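Local coordinates for protein PA1221 (Pseudomonas aeruginosa, PDB 4DG8) that belongs to the ANL clan of AMP-binding enzymes, holds adenosine monophosphate in a pocket of its fold, and carries a phosphopantetheine attachment site in its sequence, at residues A[328-333]-A[409-414]; A[304-309]-A[318-323]; A[356-361]-A[403-408]; A[259-264]-A[281-286]. All coordinates share one frame; numbering follows the deposited sequence.

Contact 1: residues A[328-333]-A[409-414]; sequences LEEDDI and QGRLRF. With AMP (adenosine monophosphate), chain B.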
# COMPACT_ATOMS: atom_id res chain seq x y z
N LEU A 328 -4.57 -25.86 -1.49
CA LEU A 328 -3.98 -26.13 -0.18
C LEU A 328 -3.01 -27.30 -0.25
O LEU A 328 -2.31 -27.59 0.72
CB LEU A 328 -5.07 -26.42 0.85
CG LEU A 328 -6.11 -25.32 1.02
CD1 LEU A 328 -7.15 -25.79 2.03
CD2 LEU A 328 -5.48 -24.01 1.45
N GLU A 329 -2.98 -27.96 -1.40
CA GLU A 329 -2.07 -29.07 -1.61
C GLU A 329 -0.79 -28.65 -2.34
O GLU A 329 0.07 -29.49 -2.58
CB GLU A 329 -2.75 -30.18 -2.42
CG GLU A 329 -3.99 -30.72 -1.77
CD GLU A 329 -3.74 -31.18 -0.35
OE1 GLU A 329 -2.78 -31.94 -0.12
OE2 GLU A 329 -4.51 -30.77 0.54
N GLU A 330 -0.66 -27.38 -2.70
CA GLU A 330 0.48 -26.95 -3.51
C GLU A 330 1.60 -26.37 -2.65
O GLU A 330 1.40 -26.10 -1.46
CB GLU A 330 0.03 -25.88 -4.52
CG GLU A 330 -1.19 -26.27 -5.37
CD GLU A 330 -0.81 -26.88 -6.72
OE1 GLU A 330 0.40 -27.03 -6.99
OE2 GLU A 330 -1.72 -27.19 -7.52
N ASP A 331 2.76 -26.12 -3.28
CA ASP A 331 3.93 -25.58 -2.59
C ASP A 331 3.77 -24.08 -2.40
O ASP A 331 4.45 -23.47 -1.59
CB ASP A 331 5.22 -25.83 -3.39
CG ASP A 331 5.78 -27.24 -3.23
OD1 ASP A 331 5.14 -28.11 -2.61
OD2 ASP A 331 6.89 -27.47 -3.77
N ASP A 332 2.89 -23.48 -3.20
CA ASP A 332 2.63 -22.04 -3.13
C ASP A 332 1.19 -21.78 -3.54
O ASP A 332 0.66 -22.51 -4.36
CB ASP A 332 3.55 -21.29 -4.10
CG ASP A 332 3.30 -21.67 -5.57
OD1 ASP A 332 3.76 -22.76 -5.98
OD2 ASP A 332 2.65 -20.89 -6.30
N ILE A 333 0.58 -20.73 -3.00
CA ILE A 333 -0.75 -20.30 -3.44
C ILE A 333 -0.59 -19.47 -4.71
O ILE A 333 0.16 -18.49 -4.71
CB ILE A 333 -1.43 -19.40 -2.40
CG1 ILE A 333 -1.46 -20.08 -1.02
CG2 ILE A 333 -2.84 -18.99 -2.86
CD1 ILE A 333 -2.19 -21.41 -1.00
N GLN A 409 -3.12 -24.38 -15.43
CA GLN A 409 -4.40 -23.68 -15.53
C GLN A 409 -4.30 -22.25 -16.05
O GLN A 409 -5.29 -21.51 -16.04
CB GLN A 409 -5.14 -23.69 -14.20
CG GLN A 409 -5.62 -25.06 -13.78
CD GLN A 409 -6.27 -25.04 -12.42
OE1 GLN A 409 -7.30 -24.39 -12.21
NE2 GLN A 409 -5.67 -25.75 -11.47
N GLY A 410 -3.11 -21.83 -16.45
CA GLY A 410 -2.93 -20.45 -16.88
C GLY A 410 -3.00 -19.46 -15.73
O GLY A 410 -3.27 -18.28 -15.93
N ARG A 411 -2.76 -19.95 -14.51
CA ARG A 411 -2.65 -19.08 -13.34
C ARG A 411 -1.19 -18.75 -13.10
O ARG A 411 -0.31 -19.58 -13.36
CB ARG A 411 -3.23 -19.76 -12.10
CG ARG A 411 -4.63 -20.30 -12.25
CD ARG A 411 -5.06 -21.06 -11.00
NE ARG A 411 -4.20 -22.21 -10.69
CZ ARG A 411 -4.47 -23.11 -9.75
NH1 ARG A 411 -5.58 -23.00 -9.02
NH2 ARG A 411 -3.64 -24.12 -9.53
N LEU A 412 -0.91 -17.54 -12.63
CA LEU A 412 0.47 -17.18 -12.32
C LEU A 412 0.92 -17.70 -10.95
O LEU A 412 0.16 -17.69 -9.97
CB LEU A 412 0.69 -15.67 -12.42
CG LEU A 412 0.76 -15.12 -13.85
CD1 LEU A 412 0.66 -13.60 -13.84
CD2 LEU A 412 2.03 -15.57 -14.57
N ARG A 413 2.16 -18.17 -10.91
CA ARG A 413 2.78 -18.70 -9.71
C ARG A 413 4.03 -17.85 -9.42
O ARG A 413 4.99 -17.86 -10.20
CB ARG A 413 3.15 -20.16 -9.94
CG ARG A 413 1.97 -20.97 -10.51
CD ARG A 413 0.83 -21.09 -9.48
NE ARG A 413 1.24 -21.99 -8.41
CZ ARG A 413 0.96 -23.29 -8.37
NH1 ARG A 413 0.23 -23.87 -9.33
NH2 ARG A 413 1.42 -24.02 -7.37
N PHE A 414 4.00 -17.10 -8.31
CA PHE A 414 5.07 -16.16 -8.00
C PHE A 414 6.39 -16.87 -7.65
O PHE A 414 6.42 -17.80 -6.84
CB PHE A 414 4.64 -15.24 -6.86
CG PHE A 414 5.65 -14.18 -6.53
CD1 PHE A 414 5.57 -12.92 -7.12
CD2 PHE A 414 6.65 -14.43 -5.61
CE1 PHE A 414 6.49 -11.93 -6.81
CE2 PHE A 414 7.58 -13.44 -5.29
CZ PHE A 414 7.50 -12.20 -5.89
P AMP B . 4.21 -2.76 -2.78
O1P AMP B . 4.77 -2.04 -1.56
O2P AMP B . 2.74 -3.14 -2.79
O3P AMP B . 4.55 -1.89 -3.98
O5' AMP B . 5.09 -4.05 -3.08
C5' AMP B . 4.94 -4.75 -4.30
C4' AMP B . 5.82 -5.97 -4.35
O4' AMP B . 5.53 -6.84 -3.22
C3' AMP B . 5.64 -6.86 -5.56
O3' AMP B . 6.33 -6.37 -6.71
C2' AMP B . 6.15 -8.21 -5.07
O2' AMP B . 7.57 -8.23 -5.07
C1' AMP B . 5.67 -8.19 -3.61
N9 AMP B . 4.35 -8.86 -3.46
C8 AMP B . 3.17 -8.21 -3.33
N7 AMP B . 2.13 -9.07 -3.20
C5 AMP B . 2.63 -10.32 -3.26
C6 AMP B . 2.07 -11.70 -3.20
N6 AMP B . 0.75 -11.91 -3.05
N1 AMP B . 2.94 -12.74 -3.29
C2 AMP B . 4.26 -12.52 -3.43
N3 AMP B . 4.83 -11.30 -3.50
C4 AMP B . 4.09 -10.17 -3.42
O HOH W 1 -4.41 -25.89 -7.50
O HOH W 2 2.45 -18.34 -6.22
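D332 and R413 are joined by a two-point salt bridge that dominates the charged part of this contact. The guanidinium comes side-on: NE of R413 reaches OD2 of D332 at 2.8 Å, with an N-H...O angle of 178° and the acceptor close to the guanidinium plane, while NH2 of R413 bonds OD1 of D332 at 3.0 Å from above the carboxylate plane. With the two planes 41° apart, the pairing is twisted, not flat. NH2 of R413 also makes a weak bond, 3.2 Å long, to OE1 of E330, whose carboxylate stands almost perpendicular to the guanidinium. Bends at chi2 and chi3 curl the R413 chain so that NE and NH2 face D332, while NH2 also reaches E330; NH1 is paired with D407.

Water carries the second kind of interaction. One molecule receives from NH2 of R411 at 2.8 Å and donates to OE2 of E330, linking charges too far apart for a direct salt bridge; NE of R411 is itself paired with D407. Another donates to OD2 of D332 and to the carbonyl O of I333 and accepts from F414 N at 2.9 Å.

The third kind is a face contact with the ligand: C2 of adenosine monophosphate lies 3.6 Å above the F414 ring, over its centre. E330, D332 and R413 form a salt-bridge network that ties the loop after strand 319-322 to strand 412-416, and F414 places the contact at the nucleotide pocket.

Contact 2: residues A[304-309]-A[318-323]; sequences HLVNGY and TCCHVV. With AMP (adenosine monophosphate), chain B.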
# COMPACT_ATOMS: atom_id res chain seq x y z
N HIS A 304 -14.00 -16.74 2.17
CA HIS A 304 -13.39 -16.51 0.88
C HIS A 304 -12.08 -15.77 1.10
O HIS A 304 -12.06 -14.62 1.55
CB HIS A 304 -14.35 -15.75 -0.06
CG HIS A 304 -15.49 -16.59 -0.56
ND1 HIS A 304 -16.70 -16.67 0.10
CD2 HIS A 304 -15.59 -17.40 -1.64
CE1 HIS A 304 -17.50 -17.49 -0.56
NE2 HIS A 304 -16.85 -17.94 -1.62
N LEU A 305 -10.99 -16.47 0.82
CA LEU A 305 -9.65 -15.95 0.95
C LEU A 305 -9.05 -15.62 -0.43
O LEU A 305 -9.13 -16.42 -1.36
CB LEU A 305 -8.79 -16.98 1.66
CG LEU A 305 -7.38 -16.55 2.08
CD1 LEU A 305 -7.43 -15.34 2.96
CD2 LEU A 305 -6.69 -17.72 2.79
N VAL A 306 -8.47 -14.43 -0.56
CA VAL A 306 -7.88 -13.99 -1.83
C VAL A 306 -6.39 -13.67 -1.67
O VAL A 306 -6.01 -12.90 -0.79
CB VAL A 306 -8.59 -12.74 -2.34
CG1 VAL A 306 -8.05 -12.32 -3.71
CG2 VAL A 306 -10.10 -12.98 -2.38
N ASN A 307 -5.57 -14.24 -2.55
CA ASN A 307 -4.16 -13.87 -2.58
C ASN A 307 -4.07 -12.71 -3.58
O ASN A 307 -4.29 -12.89 -4.76
CB ASN A 307 -3.30 -15.06 -3.06
CG ASN A 307 -1.80 -14.78 -3.03
OD1 ASN A 307 -1.35 -13.72 -2.58
ND2 ASN A 307 -1.00 -15.75 -3.51
N GLY A 308 -3.85 -11.49 -3.07
CA GLY A 308 -3.60 -10.35 -3.94
C GLY A 308 -2.12 -10.08 -4.16
O GLY A 308 -1.36 -9.99 -3.20
N TYR A 309 -1.76 -9.78 -5.41
CA TYR A 309 -0.37 -9.50 -5.76
C TYR A 309 -0.35 -8.23 -6.60
O TYR A 309 -1.20 -8.07 -7.48
CB TYR A 309 0.25 -10.63 -6.58
CG TYR A 309 1.31 -10.09 -7.53
CD1 TYR A 309 2.61 -9.87 -7.08
CD2 TYR A 309 1.00 -9.74 -8.84
CE1 TYR A 309 3.58 -9.36 -7.91
CE2 TYR A 309 1.97 -9.21 -9.69
CZ TYR A 309 3.26 -9.02 -9.21
OH TYR A 309 4.26 -8.49 -10.01
N THR A 318 -2.44 -6.32 -9.03
CA THR A 318 -2.21 -6.63 -10.43
C THR A 318 -2.92 -7.95 -10.73
O THR A 318 -3.71 -8.04 -11.66
CB THR A 318 -0.70 -6.66 -10.77
OG1 THR A 318 -0.17 -5.34 -10.61
CG2 THR A 318 -0.49 -7.10 -12.19
N CYS A 319 -2.57 -8.99 -9.96
CA CYS A 319 -3.32 -10.24 -10.02
C CYS A 319 -3.94 -10.60 -8.67
O CYS A 319 -3.39 -10.28 -7.62
CB CYS A 319 -2.40 -11.39 -10.46
SG CYS A 319 -1.55 -11.11 -12.02
N CYS A 320 -5.10 -11.26 -8.71
CA CYS A 320 -5.65 -11.88 -7.52
C CYS A 320 -6.06 -13.30 -7.81
O CYS A 320 -6.33 -13.66 -8.97
CB CYS A 320 -6.87 -11.13 -6.99
SG CYS A 320 -6.48 -9.49 -6.40
N HIS A 321 -6.09 -14.11 -6.76
CA HIS A 321 -6.51 -15.51 -6.88
C HIS A 321 -7.42 -15.88 -5.70
O HIS A 321 -7.04 -15.72 -4.55
CB HIS A 321 -5.28 -16.43 -6.92
CG HIS A 321 -5.62 -17.89 -6.99
ND1 HIS A 321 -6.27 -18.45 -8.07
CD2 HIS A 321 -5.40 -18.90 -6.11
CE1 HIS A 321 -6.45 -19.74 -7.84
NE2 HIS A 321 -5.93 -20.03 -6.66
N VAL A 322 -8.62 -16.35 -5.99
CA VAL A 322 -9.48 -16.84 -4.93
C VAL A 322 -8.99 -18.24 -4.56
O VAL A 322 -8.93 -19.14 -5.40
CB VAL A 322 -10.96 -16.84 -5.35
CG1 VAL A 322 -11.79 -17.65 -4.37
CG2 VAL A 322 -11.48 -15.41 -5.45
N VAL A 323 -8.60 -18.42 -3.30
CA VAL A 323 -7.97 -19.66 -2.88
C VAL A 323 -8.93 -20.83 -2.87
O VAL A 323 -10.01 -20.73 -2.29
CB VAL A 323 -7.32 -19.53 -1.48
CG1 VAL A 323 -6.78 -20.90 -1.03
CG2 VAL A 323 -6.23 -18.48 -1.51
P AMP B . 4.21 -2.76 -2.78
O1P AMP B . 4.77 -2.04 -1.56
O2P AMP B . 2.74 -3.14 -2.79
O3P AMP B . 4.55 -1.89 -3.98
O5' AMP B . 5.09 -4.05 -3.08
C5' AMP B . 4.94 -4.75 -4.30
C4' AMP B . 5.82 -5.97 -4.35
O4' AMP B . 5.53 -6.84 -3.22
C3' AMP B . 5.64 -6.86 -5.56
O3' AMP B . 6.33 -6.37 -6.71
C2' AMP B . 6.15 -8.21 -5.07
O2' AMP B . 7.57 -8.23 -5.07
C1' AMP B . 5.67 -8.19 -3.61
N9 AMP B . 4.35 -8.86 -3.46
C8 AMP B . 3.17 -8.21 -3.33
N7 AMP B . 2.13 -9.07 -3.20
C5 AMP B . 2.63 -10.32 -3.26
C6 AMP B . 2.07 -11.70 -3.20
N6 AMP B . 0.75 -11.91 -3.05
N1 AMP B . 2.94 -12.74 -3.29
C2 AMP B . 4.26 -12.52 -3.43
N3 AMP B . 4.83 -11.30 -3.50
C4 AMP B . 4.09 -10.17 -3.42
O HOH W 3 -11.35 -19.13 -0.98
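The Y309 ring meets T318 and C319 along its CD2-CE2 side: C319 N lies near the ring plane, 3.8 Å from CD2, and T318 CB approaches CE2 obliquely. At the other edge, CD1 of Y309 faces C5 of adenosine monophosphate at 3.8 Å, also near the plane, and the Y309 hydroxyl is bonded to D402. The N307 amide is held at both ends, OD1 accepting from AMP N6 at 2.8 Å and ND2 bonded to the P334 carbonyl. CG of N307 lies anti to the backbone N (chi1 -176°), which carries the amide to the nucleotide.

Behind these groups the strands run antiparallel, their axes 159° apart. N307 and H321 form a hydrogen-bonded pair with N-H...O bonds in both directions, and V323 N bonds L305 O at 2.8 Å. T318 N and C319 N both bond Y309 O, the former at 2.6 Å, so two residues face one in a classic beta bulge. Side chains of V306, C320 and V322 pack on one face, CG1 of V306 being 3.7 Å from CB of C320.

Two acceptors, N307 OD1 and G308 O, the latter 2.9 Å from AMP N6, therefore grip one exocyclic amine, consistent with recognition of the adenine base by the hairpin.

Contact 3: residues A[356-361]-A[403-408]; sequences EPDRAG and RARYDE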
# COMPACT_ATOMS: atom_id res chain seq x y z
N GLU A 356 3.68 -20.61 -22.57
CA GLU A 356 3.54 -21.95 -22.03
C GLU A 356 3.76 -21.99 -20.52
O GLU A 356 4.39 -21.09 -19.96
CB GLU A 356 4.51 -22.90 -22.71
CG GLU A 356 5.95 -22.60 -22.40
CD GLU A 356 6.79 -22.49 -23.64
OE1 GLU A 356 6.78 -21.40 -24.27
OE2 GLU A 356 7.47 -23.48 -24.00
N PRO A 357 3.26 -23.05 -19.85
CA PRO A 357 3.39 -23.26 -18.41
C PRO A 357 4.82 -23.58 -17.97
O PRO A 357 5.66 -23.93 -18.80
CB PRO A 357 2.49 -24.47 -18.15
CG PRO A 357 2.46 -25.20 -19.44
CD PRO A 357 2.49 -24.13 -20.49
N ASP A 358 5.08 -23.46 -16.67
CA ASP A 358 6.34 -23.89 -16.08
C ASP A 358 7.56 -23.40 -16.86
O ASP A 358 8.53 -24.14 -17.06
CB ASP A 358 6.40 -25.42 -15.97
CG ASP A 358 5.12 -26.01 -15.41
OD1 ASP A 358 4.81 -25.77 -14.22
OD2 ASP A 358 4.42 -26.72 -16.17
N ARG A 359 7.49 -22.16 -17.32
CA ARG A 359 8.64 -21.49 -17.90
C ARG A 359 8.69 -20.09 -17.29
O ARG A 359 7.79 -19.28 -17.50
CB ARG A 359 8.49 -21.41 -19.42
CG ARG A 359 9.77 -21.03 -20.16
CD ARG A 359 9.54 -20.94 -21.66
NE ARG A 359 10.43 -19.95 -22.27
CZ ARG A 359 10.09 -19.14 -23.27
NH1 ARG A 359 8.86 -19.19 -23.78
NH2 ARG A 359 10.96 -18.27 -23.75
N ALA A 360 9.75 -19.81 -16.53
CA ALA A 360 9.84 -18.57 -15.75
C ALA A 360 10.09 -17.32 -16.60
O ALA A 360 10.85 -17.36 -17.56
CB ALA A 360 10.92 -18.69 -14.66
N GLY A 361 9.45 -16.23 -16.22
CA GLY A 361 9.61 -14.96 -16.90
C GLY A 361 9.33 -13.80 -15.96
O GLY A 361 9.08 -14.00 -14.77
N ARG A 403 9.38 -12.16 -10.87
CA ARG A 403 9.50 -13.36 -11.69
C ARG A 403 8.47 -14.38 -11.24
O ARG A 403 8.28 -14.62 -10.03
CB ARG A 403 10.91 -13.96 -11.60
CG ARG A 403 12.03 -13.06 -12.13
CD ARG A 403 13.20 -13.87 -12.66
NE ARG A 403 12.85 -14.57 -13.90
CZ ARG A 403 13.57 -15.55 -14.44
NH1 ARG A 403 14.68 -15.96 -13.84
NH2 ARG A 403 13.17 -16.13 -15.57
N ALA A 404 7.79 -14.96 -12.23
CA ALA A 404 6.78 -15.98 -12.00
C ALA A 404 6.74 -16.98 -13.16
O ALA A 404 7.55 -16.89 -14.10
CB ALA A 404 5.42 -15.34 -11.79
N ARG A 405 5.80 -17.92 -13.08
CA ARG A 405 5.57 -18.93 -14.10
C ARG A 405 4.08 -19.23 -14.11
O ARG A 405 3.40 -19.06 -13.09
CB ARG A 405 6.31 -20.23 -13.76
CG ARG A 405 5.64 -20.97 -12.60
CD ARG A 405 6.16 -22.36 -12.34
NE ARG A 405 5.67 -22.85 -11.05
CZ ARG A 405 4.58 -23.60 -10.89
NH1 ARG A 405 3.86 -23.99 -11.93
NH2 ARG A 405 4.21 -23.96 -9.66
N TYR A 406 3.56 -19.67 -15.25
CA TYR A 406 2.19 -20.16 -15.33
C TYR A 406 2.13 -21.61 -14.87
O TYR A 406 3.08 -22.37 -15.09
CB TYR A 406 1.66 -20.10 -16.77
CG TYR A 406 1.48 -18.71 -17.32
CD1 TYR A 406 0.48 -17.87 -16.84
CD2 TYR A 406 2.28 -18.25 -18.35
CE1 TYR A 406 0.30 -16.60 -17.36
CE2 TYR A 406 2.12 -16.98 -18.87
CZ TYR A 406 1.12 -16.16 -18.38
OH TYR A 406 0.95 -14.89 -18.91
N ASP A 407 1.02 -22.00 -14.25
CA ASP A 407 0.74 -23.42 -14.06
C ASP A 407 -0.12 -23.93 -15.21
O ASP A 407 -0.42 -23.18 -16.15
CB ASP A 407 0.07 -23.71 -12.71
CG ASP A 407 -1.30 -23.04 -12.57
OD1 ASP A 407 -1.92 -22.68 -13.60
OD2 ASP A 407 -1.75 -22.89 -11.40
N GLU A 408 -0.52 -25.20 -15.14
CA GLU A 408 -1.30 -25.82 -16.21
C GLU A 408 -2.67 -25.17 -16.41
O GLU A 408 -3.32 -25.38 -17.43
CB GLU A 408 -1.46 -27.33 -15.98
CG GLU A 408 -2.33 -27.70 -14.76
CD GLU A 408 -1.67 -27.39 -13.41
OE1 GLU A 408 -0.46 -27.65 -13.27
OE2 GLU A 408 -2.37 -26.89 -12.50
O HOH W 4 5.13 -20.22 -17.49
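D358 and R405 lie side by side and point the same way, their carboxylate and guanidinium planes only 22° apart. The salt bridge runs from OD1 of D358 to NH1 of R405 at 3.1 Å, although the acid approaches the guanidinium obliquely. An extended R405 chain from CG to NE carries the charge to the D358 carboxylate, whose backbone N in turn bonds Y406 O at 2.8 Å; this second link anchors the turn on which the acid sits.

R403 is turned differently. Its chain bends at chi3 (70°), bringing the guanidinium edge to A360, with NH2 3.5 Å from A360 CB and the A360 carbonyl O near the guanidinium plane. Between these two arginines the backbones pair as in an antiparallel sheet: G361 N bonds A404 O and A404 N bonds G361 O, at 2.9 and 3.0 Å, a hydrogen-bonded pair.

The Y406 ring presents an edge to E356 O, which lies near its plane 3.9 Å from CD2, and CB of Y406 packs on CA of P357. A water fills in here, accepting from Y406 N and R359 N and donating to E356 O. On the same turn, R359 bonds OE1 of E356 through NH1, and its NH2 pairs with D348.

Main-chain bonds and one water thus link the backbones, while one salt bridge, D358-R405, holds the turn ahead of strand 361-367 against strand 393-406, and R359-E356 braces the turn internally.

Contact 4: residues A[259-264]-A[281-286]; sequences LTASLF and LLTGGD. With AMP (adenosine monophosphate), chain B.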
# COMPACT_ATOMS: atom_id res chain seq x y z
N LEU A 259 -5.28 -8.22 5.22
CA LEU A 259 -4.25 -8.49 6.21
C LEU A 259 -3.01 -8.93 5.46
O LEU A 259 -3.02 -9.95 4.76
CB LEU A 259 -4.66 -9.62 7.14
CG LEU A 259 -5.95 -9.40 7.94
CD1 LEU A 259 -6.29 -10.69 8.66
CD2 LEU A 259 -5.79 -8.24 8.93
N THR A 260 -1.94 -8.17 5.63
CA THR A 260 -0.70 -8.54 4.99
C THR A 260 -0.24 -9.92 5.49
O THR A 260 -0.58 -10.35 6.60
CB THR A 260 0.41 -7.49 5.19
OG1 THR A 260 1.47 -7.78 4.27
CG2 THR A 260 0.96 -7.54 6.61
N ALA A 261 0.51 -10.62 4.64
CA ALA A 261 0.88 -12.01 4.89
C ALA A 261 1.40 -12.27 6.31
O ALA A 261 0.93 -13.18 6.98
CB ALA A 261 1.91 -12.46 3.88
N SER A 262 2.36 -11.48 6.77
CA SER A 262 2.98 -11.80 8.07
C SER A 262 1.99 -11.55 9.21
O SER A 262 1.96 -12.30 10.18
CB SER A 262 4.33 -11.07 8.26
OG SER A 262 4.17 -9.67 8.26
N LEU A 263 1.10 -10.55 9.05
CA LEU A 263 0.06 -10.30 10.06
C LEU A 263 -0.98 -11.44 10.06
O LEU A 263 -1.39 -11.93 11.12
CB LEU A 263 -0.63 -8.95 9.82
CG LEU A 263 -1.73 -8.56 10.84
CD1 LEU A 263 -1.24 -8.67 12.31
CD2 LEU A 263 -2.33 -7.17 10.55
N PHE A 264 -1.39 -11.84 8.87
CA PHE A 264 -2.22 -13.02 8.68
C PHE A 264 -1.60 -14.21 9.42
O PHE A 264 -2.24 -14.83 10.25
CB PHE A 264 -2.39 -13.29 7.18
CG PHE A 264 -3.11 -14.57 6.86
CD1 PHE A 264 -4.50 -14.61 6.78
CD2 PHE A 264 -2.40 -15.74 6.61
CE1 PHE A 264 -5.17 -15.78 6.46
CE2 PHE A 264 -3.06 -16.91 6.30
CZ PHE A 264 -4.44 -16.94 6.22
N LEU A 281 -11.52 -12.21 3.06
CA LEU A 281 -10.22 -11.84 3.59
C LEU A 281 -9.21 -11.88 2.44
O LEU A 281 -9.04 -12.90 1.77
CB LEU A 281 -9.82 -12.83 4.69
CG LEU A 281 -8.45 -12.65 5.37
CD1 LEU A 281 -8.20 -11.19 5.78
CD2 LEU A 281 -8.32 -13.57 6.57
N LEU A 282 -8.58 -10.74 2.19
CA LEU A 282 -7.52 -10.64 1.19
C LEU A 282 -6.20 -10.50 1.92
O LEU A 282 -6.10 -9.79 2.92
CB LEU A 282 -7.76 -9.46 0.24
CG LEU A 282 -9.15 -9.45 -0.40
CD1 LEU A 282 -10.11 -8.63 0.45
CD2 LEU A 282 -9.09 -8.90 -1.79
N THR A 283 -5.20 -11.22 1.43
CA THR A 283 -3.88 -11.21 2.03
C THR A 283 -2.85 -11.24 0.90
O THR A 283 -3.21 -11.40 -0.27
CB THR A 283 -3.67 -12.40 2.98
OG1 THR A 283 -2.38 -12.27 3.60
CG2 THR A 283 -3.75 -13.72 2.22
N GLY A 284 -1.58 -11.01 1.23
CA GLY A 284 -0.56 -10.88 0.21
C GLY A 284 0.56 -9.95 0.64
O GLY A 284 0.83 -9.80 1.84
N GLY A 285 1.23 -9.33 -0.33
CA GLY A 285 2.30 -8.41 -0.02
C GLY A 285 3.63 -9.12 0.09
O GLY A 285 4.68 -8.53 -0.10
N ASP A 286 3.57 -10.42 0.41
CA ASP A 286 4.72 -11.32 0.39
C ASP A 286 4.20 -12.68 -0.05
O ASP A 286 2.99 -12.90 -0.12
CB ASP A 286 5.35 -11.47 1.77
CG ASP A 286 6.43 -10.45 2.03
OD1 ASP A 286 7.48 -10.49 1.33
OD2 ASP A 286 6.23 -9.62 2.94
P AMP B . 4.21 -2.76 -2.78
O1P AMP B . 4.77 -2.04 -1.56
O2P AMP B . 2.74 -3.14 -2.79
O3P AMP B . 4.55 -1.89 -3.98
O5' AMP B . 5.09 -4.05 -3.08
C5' AMP B . 4.94 -4.75 -4.30
C4' AMP B . 5.82 -5.97 -4.35
O4' AMP B . 5.53 -6.84 -3.22
C3' AMP B . 5.64 -6.86 -5.56
O3' AMP B . 6.33 -6.37 -6.71
C2' AMP B . 6.15 -8.21 -5.07
O2' AMP B . 7.57 -8.23 -5.07
C1' AMP B . 5.67 -8.19 -3.61
N9 AMP B . 4.35 -8.86 -3.46
C8 AMP B . 3.17 -8.21 -3.33
N7 AMP B . 2.13 -9.07 -3.20
C5 AMP B . 2.63 -10.32 -3.26
C6 AMP B . 2.07 -11.70 -3.20
N6 AMP B . 0.75 -11.91 -3.05
N1 AMP B . 2.94 -12.74 -3.29
C2 AMP B . 4.26 -12.52 -3.43
N3 AMP B . 4.83 -11.30 -3.50
C4 AMP B . 4.09 -10.17 -3.42
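L259 N bonds L282 O at 2.9 Å and A261 N bonds G284 O at 2.9 Å, so the end of strand 256-260 and the first residue of helix 261-270 are both fastened to the neighbouring parallel strand, although the strand pairing itself is loose here.

Among the side chains, T283 supplies a further polar link: its hydroxyl donates to L259 O at 2.7 Å, nearly in line with the C=O bond. Having OG1 opposite the backbone N (chi1 -176°) turns the hydroxyl toward that carbonyl, and the same oxygen touches CB of F264. Apolar contact follows on the same side. L259 and L281 meet at about a right angle, and their CD1 methyls are 3.5 Å apart, tighter than usual for two carbons. The other L281 methyl, CD2, lies in the plane of the F264 ring at its edge, 3.8 Å from CE1, so that L281 is wedged between the leucine and the phenylalanine. Near the strand end, CB of A261 packs on CB of D286, whose carboxylate is paired with K458.

Beyond T283 the chain turns through two glycines beside adenosine monophosphate. G285 N comes within 3.0 Å of AMP N7, and D286 O within 3.2 Å of AMP N1. G284 CA lies 3.7 Å from AMP N6, so the backbone itself borders the base.

The contact belongs to the beta-alpha-beta unit of strand 256-260, helix 261-270 and strand 280-284; helix 290-299 covers F264, and strand 304-309 flanks the far edge of strand 280-284.

Following the chain, contact 4 comes first, closing the short beta-alpha-beta loop between 259-264 and 281-286. Contact 2 opens after it and closes the 304-323 hairpin; the two share one sheet, where strands 280-284 and 304-309 are neighbours. Contact 1 then spans a much longer loop, from 328-333 to 409-414, and contact 3 is nested inside it; no loops cross. Contacts 1 and 3 meet on a separate, antiparallel sheet through adjacent strands 393-406 and 412-416, and D407 of contact 3 pairs with R413 of contact 1. Contact 1 also packs on contact 2, joining these two sheets. Contacts 1, 2 and 4 all touch adenosine monophosphate, whereas contact 3 lies farther out.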